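Local coordinates for demethylmenaquinone Methyltransferase (Thermus thermophilus, PDB 1J3L), which belongs, despite its name, to the Aldolase/RraA family and assembles as a trimer of alpha/beta subunits, at residues 40-45 against 67-72. Numbering follows the deposited sequence.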
loop_
_atom_site.group_PDB
_atom_site.type_symbol
_atom_site.label_atom_id
_atom_site.label_comp_id
_atom_site.label_asym_id
_atom_site.label_seq_id
_atom_site.Cartn_x
_atom_site.Cartn_y
_atom_site.Cartn_z
ATOM N N VAL A 40 -17.503 -9.426 -12.717
ATOM C CA VAL A 40 -18.609 -9.469 -11.780
ATOM C C VAL A 40 -18.531 -8.229 -10.916
ATOM O O VAL A 40 -17.588 -7.437 -11.009
ATOM C CB VAL A 40 -18.552 -10.698 -10.841
ATOM C CG1 VAL A 40 -18.640 -11.966 -11.641
ATOM C CG2 VAL A 40 -17.262 -10.670 -10.001
ATOM N N PHE A 41 -19.535 -8.058 -10.072
ATOM C CA PHE A 41 -19.545 -6.929 -9.172
ATOM C C PHE A 41 -20.204 -7.396 -7.897
ATOM O O PHE A 41 -21.393 -7.710 -7.885
ATOM C CB PHE A 41 -20.320 -5.744 -9.752
ATOM C CG PHE A 41 -20.195 -4.494 -8.925
ATOM C CD1 PHE A 41 -19.049 -3.699 -9.013
ATOM C CD2 PHE A 41 -21.191 -4.138 -8.012
ATOM C CE1 PHE A 41 -18.888 -2.569 -8.206
ATOM C CE2 PHE A 41 -21.040 -3.009 -7.200
ATOM C CZ PHE A 41 -19.884 -2.221 -7.296
ATOM N N GLU A 42 -19.428 -7.449 -6.826
ATOM C CA GLU A 42 -19.943 -7.873 -5.539
ATOM C C GLU A 42 -20.828 -9.105 -5.560
ATOM O O GLU A 42 -21.778 -9.196 -4.788
ATOM C CB GLU A 42 -20.655 -6.692 -4.873
ATOM C CG GLU A 42 -19.722 -5.519 -4.691
ATOM C CD GLU A 42 -20.398 -4.290 -4.158
ATOM O OE1 GLU A 42 -21.634 -4.335 -3.936
ATOM O OE2 GLU A 42 -19.678 -3.279 -3.962
ATOM N N ASP A 43 -20.492 -10.053 -6.433
ATOM C CA ASP A 43 -21.222 -11.317 -6.550
ATOM C C ASP A 43 -20.186 -12.318 -7.056
ATOM O O ASP A 43 -19.478 -12.039 -8.029
ATOM C CB ASP A 43 -22.363 -11.217 -7.566
ATOM C CG ASP A 43 -23.229 -12.464 -7.591
ATOM O OD1 ASP A 43 -22.676 -13.580 -7.623
ATOM O OD2 ASP A 43 -24.468 -12.329 -7.592
ATOM N N ASN A 44 -20.090 -13.474 -6.410
ATOM C CA ASN A 44 -19.097 -14.458 -6.810
ATOM C C ASN A 44 -19.607 -15.854 -7.095
ATOM O O ASN A 44 -18.814 -16.792 -7.084
ATOM C CB ASN A 44 -18.000 -14.549 -5.748
ATOM C CG ASN A 44 -18.439 -15.334 -4.536
ATOM O OD1 ASN A 44 -19.628 -15.387 -4.225
ATOM N ND2 ASN A 44 -17.484 -15.943 -3.836
ATOM N N ALA A 45 -20.904 -16.018 -7.340
ATOM C CA ALA A 45 -21.409 -17.359 -7.650
ATOM C C ALA A 45 -20.635 -17.864 -8.876
ATOM O O ALA A 45 -20.289 -19.047 -8.968
ATOM C CB ALA A 45 -22.915 -17.320 -7.940
ATOM N N SER A 67 -14.155 -3.016 -6.640
ATOM C CA SER A 67 -14.856 -2.864 -5.366
ATOM C C SER A 67 -14.181 -3.550 -4.189
ATOM O O SER A 67 -13.662 -4.652 -4.316
ATOM C CB SER A 67 -16.276 -3.396 -5.465
ATOM O OG SER A 67 -16.904 -3.326 -4.196
ATOM N N LEU A 68 -14.222 -2.900 -3.030
ATOM C CA LEU A 68 -13.621 -3.443 -1.816
ATOM C C LEU A 68 -14.719 -3.699 -0.781
ATOM O O LEU A 68 -14.433 -4.040 0.375
ATOM C CB LEU A 68 -12.599 -2.448 -1.253
ATOM C CG LEU A 68 -11.624 -1.775 -2.233
ATOM C CD1 LEU A 68 -10.839 -0.715 -1.488
ATOM C CD2 LEU A 68 -10.675 -2.801 -2.870
ATOM N N ARG A 69 -15.970 -3.539 -1.208
ATOM C CA ARG A 69 -17.135 -3.727 -0.341
ATOM C C ARG A 69 -17.369 -5.170 0.065
ATOM O O ARG A 69 -17.805 -5.433 1.183
ATOM C CB ARG A 69 -18.409 -3.235 -1.027
ATOM C CG ARG A 69 -18.745 -1.754 -0.912
ATOM C CD ARG A 69 -20.009 -1.513 -1.728
ATOM N NE ARG A 69 -20.607 -0.193 -1.580
ATOM C CZ ARG A 69 -21.693 0.196 -2.247
ATOM N NH1 ARG A 69 -22.281 -0.639 -3.098
ATOM N NH2 ARG A 69 -22.197 1.409 -2.062
ATOM N N THR A 70 -17.119 -6.103 -0.845
ATOM C CA THR A 70 -17.333 -7.515 -0.542
ATOM C C THR A 70 -16.189 -8.363 -1.081
ATOM O O THR A 70 -15.465 -7.944 -1.978
ATOM C CB THR A 70 -18.690 -8.040 -1.130
ATOM O OG1 THR A 70 -18.622 -8.101 -2.562
ATOM C CG2 THR A 70 -19.841 -7.114 -0.730
ATOM N N ALA A 71 -16.031 -9.555 -0.520
ATOM C CA ALA A 71 -14.971 -10.459 -0.937
ATOM C C ALA A 71 -15.444 -11.361 -2.067
ATOM O O ALA A 71 -16.537 -11.929 -2.005
ATOM C CB ALA A 71 -14.511 -11.304 0.247
ATOM N N LEU A 72 -14.618 -11.484 -3.102
ATOM C CA LEU A 72 -14.951 -12.331 -4.235
ATOM C C LEU A 72 -14.358 -13.713 -4.034
ATOM O O LEU A 72 -14.715 -14.664 -4.733
ATOM C CB LEU A 72 -14.429 -11.715 -5.532
ATOM C CG LEU A 72 -15.081 -10.370 -5.835
ATOM C CD1 LEU A 72 -14.573 -9.816 -7.136
ATOM C CD2 LEU A 72 -16.583 -10.558 -5.891
#
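Two polar grips at opposite ends of the contact join Glu42 to Ser67 and Asn44 to Leu72. The Ser67 hydroxyl donates to Glu42, OG to OE2 at 2.8 Å, although the exact place of this carboxylate oxygen is less certain. Ser67 OG is also an acceptor: it takes the backbone N of Arg69 at 3.1 Å, closing an ST turn, so the residue that presents the donor also shapes its own loop. Arg69 may add a long salt bridge, its NH1 lying 3.8 Å from the same doubtful Glu42 OE2, with the carboxylate and guanidinium planes turned 46° apart rather than paired flat. At the other grip, Asn44 ND2 donates to Leu72 O at 3.2 Å. The amide approaches from above the carbonyl plane, 64° out of it, brought there by a chi1 of 77° that sets Asn44 CG between its backbone N and carbonyl carbon.

Between these bonds the Glu42 side chain, extended beyond CG, runs at about a right angle across Thr70, whose OG1 sits 3.4 Å from Glu42 CB while hydrogen-bonding to Ser118. Glu42 CG also lies over one face of the Phe41 ring, toward its rim. Deeper in, Val40 CG2 and Leu72 CD1 meet tip to tip at 4.0 Å, and both side chains rest on Val62 of strand 58-63. Asp43 turns away and closes an Asx turn onto Ala45 N, at the start of helix 45-51.

The two loops leave strands 31-39 and 58-63, parallel neighbours in the sheet, and each leads into a helix. Their contact therefore grades from an apolar base beside the sheet to a charged, more exposed end, where the skewed ion pair probably adds little directional hold; the Asn44-Leu72 bond and the apolar base do not depend on OE2.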